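PDB 4ME3: DNA replication licensing factor MCM related protein from Thermoplasma acidophilum, which probably unwinds DNA during replication as an ATP-driven MCM helicase, of which this chain is the N-terminal, zinc-binding domain. Local coordinates for residues Ile17-Asp23 and Tyr57-Phe61; Arg45-Phe51 and Phe96-Asp102; Phe51-Glu55 and Asp102-Lys106; Gln91-Ile95 and Leu140-Ala144. All coordinates share one frame; numbering follows the deposited sequence.

Interaction 1. Residues Ile17-Asp23 and Tyr57-Phe61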
# COMPACT_ATOMS: atom_id res chain seq x y z
N ILE A 17 -17.70 -2.43 -5.53
CA ILE A 17 -16.67 -1.42 -5.33
C ILE A 17 -15.87 -1.25 -6.62
O ILE A 17 -15.60 -0.13 -7.05
CB ILE A 17 -15.74 -1.78 -4.16
CG1 ILE A 17 -16.51 -1.71 -2.84
CG2 ILE A 17 -14.54 -0.84 -4.10
CD1 ILE A 17 -15.73 -2.21 -1.64
N LYS A 18 -15.53 -2.36 -7.26
CA LYS A 18 -14.79 -2.32 -8.52
C LYS A 18 -15.62 -1.65 -9.61
O LYS A 18 -15.09 -0.87 -10.41
CB LYS A 18 -14.37 -3.72 -8.95
CG LYS A 18 -13.30 -4.33 -8.04
CD LYS A 18 -13.04 -5.79 -8.36
CE LYS A 18 -12.24 -5.96 -9.64
NZ LYS A 18 -11.91 -7.39 -9.90
N ASP A 19 -16.92 -1.93 -9.64
CA ASP A 19 -17.80 -1.29 -10.62
C ASP A 19 -17.81 0.22 -10.44
O ASP A 19 -17.82 0.97 -11.41
CB ASP A 19 -19.22 -1.85 -10.53
CG ASP A 19 -19.37 -3.20 -11.20
OD1 ASP A 19 -18.53 -3.53 -12.07
OD2 ASP A 19 -20.32 -3.93 -10.86
N LEU A 20 -17.81 0.67 -9.19
CA LEU A 20 -17.79 2.10 -8.89
C LEU A 20 -16.49 2.75 -9.38
O LEU A 20 -16.51 3.84 -9.95
CB LEU A 20 -17.98 2.33 -7.39
CG LEU A 20 -19.41 2.08 -6.88
CD1 LEU A 20 -19.44 1.93 -5.37
CD2 LEU A 20 -20.32 3.21 -7.32
N TRP A 21 -15.36 2.08 -9.16
CA TRP A 21 -14.08 2.58 -9.67
C TRP A 21 -14.10 2.65 -11.20
O TRP A 21 -13.62 3.62 -11.78
CB TRP A 21 -12.92 1.69 -9.23
CG TRP A 21 -12.40 1.98 -7.86
CD1 TRP A 21 -12.46 1.15 -6.77
CD2 TRP A 21 -11.75 3.18 -7.42
NE1 TRP A 21 -11.88 1.76 -5.69
CE2 TRP A 21 -11.43 3.01 -6.06
CE3 TRP A 21 -11.40 4.37 -8.05
CZ2 TRP A 21 -10.78 3.99 -5.32
CZ3 TRP A 21 -10.76 5.35 -7.31
CH2 TRP A 21 -10.45 5.15 -5.96
N ARG A 22 -14.62 1.61 -11.84
CA ARG A 22 -14.64 1.55 -13.30
C ARG A 22 -15.33 2.78 -13.90
O ARG A 22 -14.79 3.41 -14.81
CB ARG A 22 -15.33 0.28 -13.78
CG ARG A 22 -14.51 -0.98 -13.60
CD ARG A 22 -15.08 -2.15 -14.38
NE ARG A 22 -14.42 -3.40 -14.03
CZ ARG A 22 -14.80 -4.19 -13.03
NH1 ARG A 22 -15.84 -3.87 -12.27
NH2 ARG A 22 -14.14 -5.31 -12.78
N ASP A 23 -16.51 3.10 -13.39
CA ASP A 23 -17.25 4.25 -13.89
C ASP A 23 -16.52 5.54 -13.57
O ASP A 23 -16.50 6.47 -14.38
CB ASP A 23 -18.65 4.29 -13.28
CG ASP A 23 -19.62 3.37 -13.99
OD1 ASP A 23 -19.31 2.92 -15.11
OD2 ASP A 23 -20.70 3.12 -13.41
N TYR A 57 -18.09 12.69 -7.58
CA TYR A 57 -18.61 11.49 -8.21
C TYR A 57 -19.71 10.84 -7.37
O TYR A 57 -20.82 10.59 -7.85
CB TYR A 57 -17.46 10.50 -8.43
CG TYR A 57 -17.86 9.11 -8.83
CD1 TYR A 57 -18.66 8.88 -9.93
CD2 TYR A 57 -17.40 8.01 -8.11
CE1 TYR A 57 -19.01 7.60 -10.31
CE2 TYR A 57 -17.74 6.72 -8.48
CZ TYR A 57 -18.55 6.53 -9.57
OH TYR A 57 -18.89 5.25 -9.95
N ASN A 58 -19.39 10.58 -6.11
CA ASN A 58 -20.31 9.90 -5.20
C ASN A 58 -19.76 10.09 -3.80
O ASN A 58 -18.75 9.50 -3.45
CB ASN A 58 -20.38 8.42 -5.56
CG ASN A 58 -21.31 7.63 -4.65
OD1 ASN A 58 -21.34 7.83 -3.43
ND2 ASN A 58 -22.07 6.71 -5.24
N TRP A 59 -20.40 10.93 -2.99
CA TRP A 59 -19.80 11.30 -1.72
C TRP A 59 -19.83 10.15 -0.71
O TRP A 59 -19.01 10.10 0.21
CB TRP A 59 -20.40 12.59 -1.15
CG TRP A 59 -21.77 12.46 -0.57
CD1 TRP A 59 -22.95 12.62 -1.24
CD2 TRP A 59 -22.10 12.18 0.79
NE1 TRP A 59 -24.01 12.44 -0.37
CE2 TRP A 59 -23.51 12.17 0.88
CE3 TRP A 59 -21.35 11.92 1.94
CZ2 TRP A 59 -24.18 11.91 2.08
CZ3 TRP A 59 -22.02 11.67 3.13
CH2 TRP A 59 -23.42 11.67 3.19
N GLN A 60 -20.76 9.21 -0.89
CA GLN A 60 -20.79 8.00 -0.08
C GLN A 60 -19.56 7.13 -0.38
O GLN A 60 -18.92 6.60 0.52
CB GLN A 60 -22.05 7.18 -0.36
CG GLN A 60 -23.02 7.10 0.81
CD GLN A 60 -23.64 8.45 1.16
OE1 GLN A 60 -23.72 8.82 2.33
NE2 GLN A 60 -24.10 9.17 0.14
N PHE A 61 -19.27 6.99 -1.67
CA PHE A 61 -18.11 6.23 -2.12
C PHE A 61 -16.83 6.90 -1.62
O PHE A 61 -15.93 6.23 -1.11
CB PHE A 61 -18.11 6.17 -3.65
CG PHE A 61 -16.99 5.37 -4.25
CD1 PHE A 61 -16.88 4.01 -4.02
CD2 PHE A 61 -16.06 5.98 -5.08
CE1 PHE A 61 -15.86 3.27 -4.58
CE2 PHE A 61 -15.04 5.25 -5.66
CZ PHE A 61 -14.93 3.89 -5.41
O HOH W 1 -21.09 3.88 -10.99

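Interaction 2. Residues Arg45-Phe51 and Phe96-Asp102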
# COMPACT_ATOMS: atom_id res chain seq x y z
N ARG A 45 4.17 2.90 -12.30
CA ARG A 45 3.08 2.07 -11.80
C ARG A 45 2.33 2.75 -10.66
O ARG A 45 1.94 2.09 -9.70
CB ARG A 45 3.63 0.74 -11.32
CG ARG A 45 4.70 0.87 -10.24
CD ARG A 45 5.20 -0.49 -9.81
NE ARG A 45 6.28 -0.39 -8.84
CZ ARG A 45 7.19 -1.33 -8.63
NH1 ARG A 45 7.16 -2.46 -9.33
NH2 ARG A 45 8.14 -1.15 -7.73
N THR A 46 2.13 4.06 -10.79
CA THR A 46 1.38 4.84 -9.81
C THR A 46 0.40 5.79 -10.50
O THR A 46 0.73 6.44 -11.48
CB THR A 46 2.31 5.68 -8.93
OG1 THR A 46 3.26 4.84 -8.28
CG2 THR A 46 1.51 6.45 -7.89
N LEU A 47 -0.81 5.87 -9.95
CA LEU A 47 -1.80 6.84 -10.39
C LEU A 47 -2.30 7.60 -9.18
O LEU A 47 -2.69 7.00 -8.18
CB LEU A 47 -2.98 6.14 -11.07
CG LEU A 47 -4.11 7.08 -11.50
CD1 LEU A 47 -3.67 7.97 -12.65
CD2 LEU A 47 -5.37 6.30 -11.87
N TYR A 48 -2.28 8.93 -9.26
CA TYR A 48 -2.90 9.77 -8.24
C TYR A 48 -4.31 10.16 -8.66
O TYR A 48 -4.53 10.63 -9.77
CB TYR A 48 -2.07 11.04 -8.03
CG TYR A 48 -0.79 10.78 -7.27
CD1 TYR A 48 -0.76 10.84 -5.89
CD2 TYR A 48 0.38 10.47 -7.94
CE1 TYR A 48 0.40 10.60 -5.19
CE2 TYR A 48 1.56 10.22 -7.24
CZ TYR A 48 1.56 10.29 -5.87
OH TYR A 48 2.72 10.05 -5.17
N VAL A 49 -5.26 9.95 -7.76
CA VAL A 49 -6.65 10.32 -8.00
C VAL A 49 -7.06 11.42 -7.03
O VAL A 49 -6.76 11.35 -5.83
CB VAL A 49 -7.60 9.12 -7.83
CG1 VAL A 49 -9.04 9.57 -7.80
CG2 VAL A 49 -7.37 8.11 -8.96
N SER A 50 -7.73 12.44 -7.54
CA SER A 50 -8.11 13.59 -6.72
C SER A 50 -9.32 13.27 -5.86
O SER A 50 -10.35 12.80 -6.36
CB SER A 50 -8.42 14.79 -7.61
OG SER A 50 -8.85 15.89 -6.83
N PHE A 51 -9.22 13.51 -4.56
CA PHE A 51 -10.36 13.27 -3.69
C PHE A 51 -11.51 14.21 -4.05
O PHE A 51 -12.67 13.89 -3.82
CB PHE A 51 -9.99 13.43 -2.22
CG PHE A 51 -11.05 12.96 -1.29
CD1 PHE A 51 -11.24 11.60 -1.07
CD2 PHE A 51 -11.89 13.85 -0.65
CE1 PHE A 51 -12.22 11.15 -0.23
CE2 PHE A 51 -12.89 13.41 0.19
CZ PHE A 51 -13.05 12.05 0.41
N PHE A 96 0.77 -2.30 -8.56
CA PHE A 96 0.31 -0.96 -8.91
C PHE A 96 -0.08 -0.17 -7.67
O PHE A 96 -0.64 -0.72 -6.72
CB PHE A 96 -0.87 -1.00 -9.88
CG PHE A 96 -1.10 0.30 -10.57
CD1 PHE A 96 -1.93 1.26 -10.01
CD2 PHE A 96 -0.46 0.60 -11.76
CE1 PHE A 96 -2.13 2.48 -10.63
CE2 PHE A 96 -0.66 1.81 -12.39
CZ PHE A 96 -1.50 2.75 -11.82
N ASN A 97 0.22 1.13 -7.69
CA ASN A 97 -0.10 2.01 -6.58
C ASN A 97 -1.14 3.04 -6.98
O ASN A 97 -0.87 3.96 -7.75
CB ASN A 97 1.14 2.74 -6.09
CG ASN A 97 2.28 1.81 -5.78
OD1 ASN A 97 2.11 0.81 -5.10
ND2 ASN A 97 3.46 2.13 -6.30
N LEU A 98 -2.34 2.89 -6.43
CA LEU A 98 -3.38 3.89 -6.56
C LEU A 98 -3.29 4.77 -5.32
O LEU A 98 -3.41 4.28 -4.20
CB LEU A 98 -4.75 3.22 -6.66
CG LEU A 98 -5.96 4.13 -6.82
CD1 LEU A 98 -5.80 5.06 -8.01
CD2 LEU A 98 -7.22 3.28 -6.98
N ARG A 99 -3.06 6.06 -5.53
CA ARG A 99 -2.88 7.00 -4.43
C ARG A 99 -3.94 8.09 -4.48
O ARG A 99 -4.43 8.46 -5.55
CB ARG A 99 -1.48 7.62 -4.49
CG ARG A 99 -0.37 6.59 -4.40
CD ARG A 99 1.00 7.23 -4.30
NE ARG A 99 2.06 6.22 -4.23
CZ ARG A 99 2.27 5.44 -3.18
NH1 ARG A 99 1.51 5.54 -2.10
NH2 ARG A 99 3.26 4.55 -3.20
N ILE A 100 -4.30 8.59 -3.30
CA ILE A 100 -5.30 9.64 -3.18
C ILE A 100 -4.60 10.96 -2.87
O ILE A 100 -3.75 11.02 -2.00
CB ILE A 100 -6.30 9.33 -2.05
CG1 ILE A 100 -6.90 7.94 -2.22
CG2 ILE A 100 -7.40 10.38 -2.01
CD1 ILE A 100 -7.58 7.72 -3.55
N LYS A 101 -4.97 12.01 -3.60
CA LYS A 101 -4.45 13.34 -3.34
C LYS A 101 -5.60 14.33 -3.14
O LYS A 101 -6.77 13.95 -3.23
CB LYS A 101 -3.55 13.80 -4.49
CG LYS A 101 -4.28 13.92 -5.82
CD LYS A 101 -3.39 14.52 -6.91
CE LYS A 101 -4.13 14.56 -8.23
NZ LYS A 101 -3.30 15.11 -9.34
N ASP A 102 -5.26 15.58 -2.86
CA ASP A 102 -6.24 16.64 -2.71
C ASP A 102 -7.21 16.38 -1.54
O ASP A 102 -8.42 16.59 -1.66
CB ASP A 102 -7.02 16.84 -4.01
CG ASP A 102 -6.12 17.21 -5.18
OD1 ASP A 102 -5.02 17.78 -4.94
OD2 ASP A 102 -6.50 16.94 -6.34

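Interaction 3. Residues Phe51-Glu55 and Asp102-Lys106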
# COMPACT_ATOMS: atom_id res chain seq x y z
N PHE A 51 -9.22 13.51 -4.56
CA PHE A 51 -10.36 13.27 -3.69
C PHE A 51 -11.51 14.21 -4.05
O PHE A 51 -12.67 13.89 -3.82
CB PHE A 51 -9.99 13.43 -2.22
CG PHE A 51 -11.05 12.96 -1.29
CD1 PHE A 51 -11.24 11.60 -1.07
CD2 PHE A 51 -11.89 13.85 -0.65
CE1 PHE A 51 -12.22 11.15 -0.23
CE2 PHE A 51 -12.89 13.41 0.19
CZ PHE A 51 -13.05 12.05 0.41
N ARG A 52 -11.17 15.37 -4.63
CA ARG A 52 -12.18 16.32 -5.08
C ARG A 52 -13.06 15.69 -6.15
O ARG A 52 -14.28 15.90 -6.18
CB ARG A 52 -11.52 17.58 -5.65
CG ARG A 52 -10.56 18.30 -4.72
CD ARG A 52 -9.64 19.22 -5.51
NE ARG A 52 -8.67 19.91 -4.66
CZ ARG A 52 -7.57 20.50 -5.11
NH1 ARG A 52 -7.27 20.47 -6.41
NH2 ARG A 52 -6.75 21.10 -4.27
N ASP A 53 -12.44 14.94 -7.05
CA ASP A 53 -13.18 14.22 -8.09
C ASP A 53 -14.03 13.11 -7.48
O ASP A 53 -15.19 12.94 -7.84
CB ASP A 53 -12.22 13.63 -9.13
CG ASP A 53 -11.57 14.69 -10.00
OD1 ASP A 53 -12.08 15.84 -10.02
OD2 ASP A 53 -10.57 14.38 -10.67
N LEU A 54 -13.46 12.36 -6.54
CA LEU A 54 -14.19 11.28 -5.89
C LEU A 54 -15.44 11.79 -5.18
O LEU A 54 -16.51 11.20 -5.28
CB LEU A 54 -13.29 10.53 -4.91
CG LEU A 54 -12.21 9.65 -5.55
CD1 LEU A 54 -11.15 9.26 -4.53
CD2 LEU A 54 -12.82 8.40 -6.17
N GLU A 55 -15.29 12.88 -4.43
CA GLU A 55 -16.43 13.49 -3.73
C GLU A 55 -17.52 13.92 -4.71
O GLU A 55 -18.71 13.71 -4.46
CB GLU A 55 -15.98 14.69 -2.91
CG GLU A 55 -16.02 14.47 -1.41
CD GLU A 55 -15.53 15.67 -0.62
OE1 GLU A 55 -14.88 16.55 -1.22
OE2 GLU A 55 -15.80 15.72 0.60
N ASP A 102 -5.26 15.58 -2.86
CA ASP A 102 -6.24 16.64 -2.71
C ASP A 102 -7.21 16.38 -1.54
O ASP A 102 -8.42 16.59 -1.66
CB ASP A 102 -7.02 16.84 -4.01
CG ASP A 102 -6.12 17.21 -5.18
OD1 ASP A 102 -5.02 17.78 -4.94
OD2 ASP A 102 -6.50 16.94 -6.34
N LEU A 103 -6.66 15.94 -0.42
CA LEU A 103 -7.45 15.67 0.78
C LEU A 103 -7.48 16.86 1.73
O LEU A 103 -8.19 16.83 2.74
CB LEU A 103 -6.87 14.46 1.51
CG LEU A 103 -7.16 13.10 0.89
CD1 LEU A 103 -6.22 12.05 1.45
CD2 LEU A 103 -8.61 12.71 1.15
N GLU A 104 -6.72 17.91 1.42
CA GLU A 104 -6.52 19.02 2.35
C GLU A 104 -7.80 19.76 2.74
O GLU A 104 -7.87 20.35 3.81
CB GLU A 104 -5.49 20.01 1.80
CG GLU A 104 -5.97 20.82 0.60
CD GLU A 104 -5.87 20.05 -0.70
OE1 GLU A 104 -5.27 18.95 -0.70
OE2 GLU A 104 -6.39 20.54 -1.72
N GLU A 105 -8.80 19.73 1.86
CA GLU A 105 -10.06 20.40 2.15
C GLU A 105 -10.98 19.51 2.99
O GLU A 105 -11.86 20.00 3.70
CB GLU A 105 -10.77 20.82 0.86
CG GLU A 105 -10.06 21.93 0.10
CD GLU A 105 -10.15 23.27 0.80
OE1 GLU A 105 -11.27 23.66 1.20
OE2 GLU A 105 -9.10 23.93 0.96
N LYS A 106 -10.76 18.20 2.90
CA LYS A 106 -11.55 17.25 3.67
C LYS A 106 -10.94 17.04 5.05
O LYS A 106 -11.60 17.21 6.07
CB LYS A 106 -11.63 15.91 2.93
CG LYS A 106 -12.44 14.85 3.66
CD LYS A 106 -13.94 15.06 3.49
CE LYS A 106 -14.73 14.00 4.25
NZ LYS A 106 -16.15 13.92 3.79

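Interaction 4. Residues Gln91-Ile95 and Leu140-Ala144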
# COMPACT_ATOMS: atom_id res chain seq x y z
N GLN A 91 2.15 -12.94 -13.73
CA GLN A 91 2.05 -13.46 -12.37
C GLN A 91 3.09 -12.79 -11.47
O GLN A 91 2.92 -12.71 -10.26
CB GLN A 91 2.22 -14.98 -12.35
CG GLN A 91 3.55 -15.47 -12.88
CD GLN A 91 3.75 -16.97 -12.67
OE1 GLN A 91 2.92 -17.63 -12.04
NE2 GLN A 91 4.84 -17.50 -13.20
N ARG A 92 4.17 -12.31 -12.09
CA ARG A 92 5.25 -11.66 -11.35
C ARG A 92 5.07 -10.15 -11.30
O ARG A 92 5.16 -9.54 -10.23
CB ARG A 92 6.59 -11.98 -11.99
CG ARG A 92 7.75 -11.20 -11.39
CD ARG A 92 9.09 -11.72 -11.89
NE ARG A 92 10.21 -11.04 -11.23
CZ ARG A 92 11.49 -11.35 -11.42
NH1 ARG A 92 11.82 -12.34 -12.25
NH2 ARG A 92 12.43 -10.68 -10.78
N PHE A 93 4.85 -9.54 -12.46
CA PHE A 93 4.74 -8.09 -12.56
C PHE A 93 3.29 -7.65 -12.48
O PHE A 93 2.62 -7.47 -13.50
CB PHE A 93 5.36 -7.60 -13.87
CG PHE A 93 6.81 -7.96 -14.02
CD1 PHE A 93 7.78 -7.30 -13.29
CD2 PHE A 93 7.20 -8.98 -14.89
CE1 PHE A 93 9.12 -7.64 -13.43
CE2 PHE A 93 8.53 -9.31 -15.03
CZ PHE A 93 9.49 -8.64 -14.29
N ASN A 94 2.80 -7.48 -11.25
CA ASN A 94 1.41 -7.10 -11.02
C ASN A 94 1.26 -6.06 -9.92
O ASN A 94 0.22 -5.97 -9.28
CB ASN A 94 0.58 -8.34 -10.67
CG ASN A 94 1.08 -9.05 -9.43
OD1 ASN A 94 2.01 -8.59 -8.76
ND2 ASN A 94 0.45 -10.17 -9.10
N ILE A 95 2.31 -5.26 -9.70
CA ILE A 95 2.27 -4.21 -8.70
C ILE A 95 1.70 -2.92 -9.28
O ILE A 95 2.09 -2.49 -10.36
CB ILE A 95 3.67 -3.91 -8.14
CG1 ILE A 95 4.24 -5.15 -7.45
CG2 ILE A 95 3.62 -2.75 -7.17
CD1 ILE A 95 5.69 -5.00 -7.01
N LEU A 140 10.26 -7.73 0.31
CA LEU A 140 9.62 -8.68 -0.59
C LEU A 140 8.16 -8.28 -0.79
O LEU A 140 7.43 -8.10 0.18
CB LEU A 140 9.72 -10.08 0.02
CG LEU A 140 9.32 -11.27 -0.84
CD1 LEU A 140 10.17 -11.35 -2.09
CD2 LEU A 140 9.46 -12.54 -0.01
N LYS A 141 7.75 -8.12 -2.05
CA LYS A 141 6.39 -7.66 -2.35
C LYS A 141 5.59 -8.74 -3.05
O LYS A 141 4.50 -9.11 -2.60
CB LYS A 141 6.43 -6.40 -3.20
CG LYS A 141 5.05 -5.82 -3.51
CD LYS A 141 4.33 -5.39 -2.24
CE LYS A 141 2.95 -4.82 -2.54
NZ LYS A 141 3.01 -3.62 -3.41
N ASN A 142 6.11 -9.24 -4.16
CA ASN A 142 5.50 -10.40 -4.82
C ASN A 142 6.50 -11.54 -4.79
O ASN A 142 7.50 -11.53 -5.52
CB ASN A 142 5.09 -10.07 -6.25
CG ASN A 142 4.08 -11.06 -6.80
OD1 ASN A 142 3.42 -11.77 -6.05
ND2 ASN A 142 3.97 -11.12 -8.12
N ALA A 143 6.23 -12.53 -3.94
CA ALA A 143 7.19 -13.60 -3.68
C ALA A 143 6.96 -14.81 -4.58
O ALA A 143 5.86 -15.34 -4.65
CB ALA A 143 7.11 -14.02 -2.23
N ALA A 144 8.03 -15.25 -5.24
CA ALA A 144 7.99 -16.45 -6.06
C ALA A 144 8.29 -17.69 -5.22
O ALA A 144 9.31 -17.75 -4.54
CB ALA A 144 9.01 -16.34 -7.20

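Interaction 1. Residues Ile17-Asp23 and Tyr57-Phe61
The phenolic oxygen of Tyr57 has two polar neighbours. A weak hydrogen bond joins Tyr57 OH to Leu20 O at 2.8 Å, and a water that donates to Asp23 OD2 also meets the hydroxyl, 2.8 Å from Tyr57 OH. Helix 14-27 thus offers the tyrosine a main-chain carbonyl and, through the water, a carboxylate one turn on. Beside these polar contacts the interface is apolar, and Phe61 does most of the work. Its CG stands anti to the backbone N (chi1 -178°), which carries the ring across to the other helix. There Leu20 CB lies over one face of the ring, 4.0 Å from the Phe61 centroid, while Leu20 CD1 comes to 3.6 Å from Phe61 CD1. The far end of the same ring drives into Trp21: Phe61 CZ sits above the indole face, 3.7 Å from Trp21 CE2, in an edge-to-face pair whose planes stand 76° apart. Trp21 NE1 is bound in turn to Tyr72 O of helix 69-84, which should help fix the indole that receives this edge. Asn58 caps the N-terminus of helix 59-67, its OD1 accepting from Phe61 N at 2.8 Å. An edge-to-face aromatic pair between helices, with a water-linked tyrosine beside it, here joins helix 14-27 to helix 59-67 within the helical part of the MCM N-terminal domain.

Interaction 2. Residues Arg45-Phe51 and Phe96-Asp102
Arg45-Phe51 and Phe96-Asp102 pair as a parallel two-stranded sheet, with the helices that follow the first strand carrying the chain over to the second, as in a beta-alpha-beta crossover. Six main-chain bonds alternate along the ladder, from Asn97 N to Arg45 O at one end to Phe51 N to Lys101 O at the other; the bond from Arg99 N to Leu47 O is almost straight (174°). At the opening end the Phe96 ring packs against the partner strand: with CG opposite the backbone N (chi1 -163°), it swings toward Arg45 and Leu47. Arg45 O rests over one ring face, 3.5 Å from Phe96 CD2, and Leu47 CB meets the ring edge 3.8 Å from Phe96 CZ. Replacing Phe96 by an alanine would probably leave a gap beside Leu47 and Arg45 O and deprive Ile37 of helix 31-38 of its aromatic neighbour.

Along the face of Leu47, Val49, Leu98 and Ile100, Leu98 CD1 reaches 3.6 Å from Val49 CG2, and helix 14-27 covers this face through Trp21, Phe24 and Phe25. On the face of Thr46, Tyr48 and Arg99, the last two run side by side, pointing the same way, so that the aliphatic stem of the arginine lines the ring: Arg99 CD lies 3.5 Å from Tyr48 CZ. The guanidinium beyond is held by Asp223 and Ile262 O, while Arg45 and Asn97 share Asp222. Thr46 OG1 accepts a weak bond from Asn97 ND2. At the closing end Ser50 OG donates to Asp102 OD2 over 2.6 Å, using the carboxylate's anti lone pair.

Interaction 3. Residues Phe51-Glu55 and Asp102-Lys106
The first turn of helix 51-57 comes up against a type I turn running from Leu103 to Lys106, closed by Lys106 N to Leu103 O, and the two segments are nearest where Phe51 CA and Asp102 CA lie 5.4 Å apart. Two kinds of side-chain contact follow. Inside, Leu103 CD2 stands over one face of the Phe51 ring, 3.8 Å from its centroid, in a CH-pi contact in which the two side chains meet at about a right angle. Lys106 brings its aliphatic stem obliquely to the same ring, with CG 3.8 Å from Phe51 CE2. Ala62 and Leu66 of helix 59-67 also touch Phe51, so that the ring is wedged between this turn and the next helix of the MCM N-terminal domain.

Outside, Arg52 centres a salt-bridge network. Its guanidinium lies flat on the Asp102 carboxylate, the planes only 5° apart and Asp102 CG 3.5 Å above the guanidinium plane, over its centre. No N-H points at Asp102 OD2: its pair with Arg52 NH1 is long and rests on charge alone, and Asp102 OD2 takes its hydrogen bond from Ser50 OG. Glu104 comes instead to the guanidinium edge, with its carboxylate turned 90° to that plane, and OE2 accepts from Arg52 NH2 at 2.6 Å. The glutamate gets there by bending at chi2 (-80°). Further along the helix, Glu55 OE2 and Lys106 NZ form a long ion pair of 3.7 Å.

Interaction 4. Residues Gln91-Ile95 and Leu140-Ala144
Asn142 points its amide into the loop Gln91-Ile95 and spends both N-H groups of ND2 on main-chain oxygens. Gln91 O lies 2.9 Å from Asn142 ND2 and is approached in the carbonyl plane, on a lone pair. Arg92 O lies equally far from Asn142 ND2, but there the donor stands above the carbonyl plane. Both acceptors sit close to the plane of the Asn142 amide, one for each hydrogen, an arrangement that should resist rotation of the group. CG anti to the backbone N (chi1 -162°) sends the amide toward the loop. An alanine here is likely to leave the carbonyls of Gln91 and Arg92 without their shared donor and the loop freer to shift. The Asn94 side chain crosses that of Asn142 at about a right angle with the two amide planes 32° apart; Asn94 OD1 comes to 3.3 Å from Asn142 ND2 at a poor angle for bonding.

Lys141 and Asn142 form a classic beta bulge opposite Glu191, at the corner where strand 123-147 of the OB domain turns on its way to the zinc ligand Cys147. Arg92 joins this neighbourhood through a salt bridge to Glu191. Beside the bulge, Lys141 and Ile95 meet through carbon: Ile95 CD1 lies 3.7 Å from Lys141 CG. The lysine then bends at chi2 and chi4, bringing its NZ back to 3.9 Å from Ile95 CG2.

Interactions 1, 2 and 3 build one helical and sheet unit, while interaction 4 ties that unit to the OB domain. The first three meet round Leu54, which touches Trp21, Phe61, Val49 and Ile100, and Trp21 also reaches Leu98. Interaction 2 lies deepest, a main-chain ladder with one apolar and one largely polar face. Interaction 1 joins two helices by aromatic packing and a water-bridged tyrosine. Interaction 3 continues directly from interaction 2 through Phe51 and Asp102, trading ladder bonds for surface charge pairs. Interaction 4, about 31 Å from interaction 3 between centres, relies instead on one side-chain amide bonding two loop carbonyls, and meets interaction 2 where Ile95 O touches Arg45.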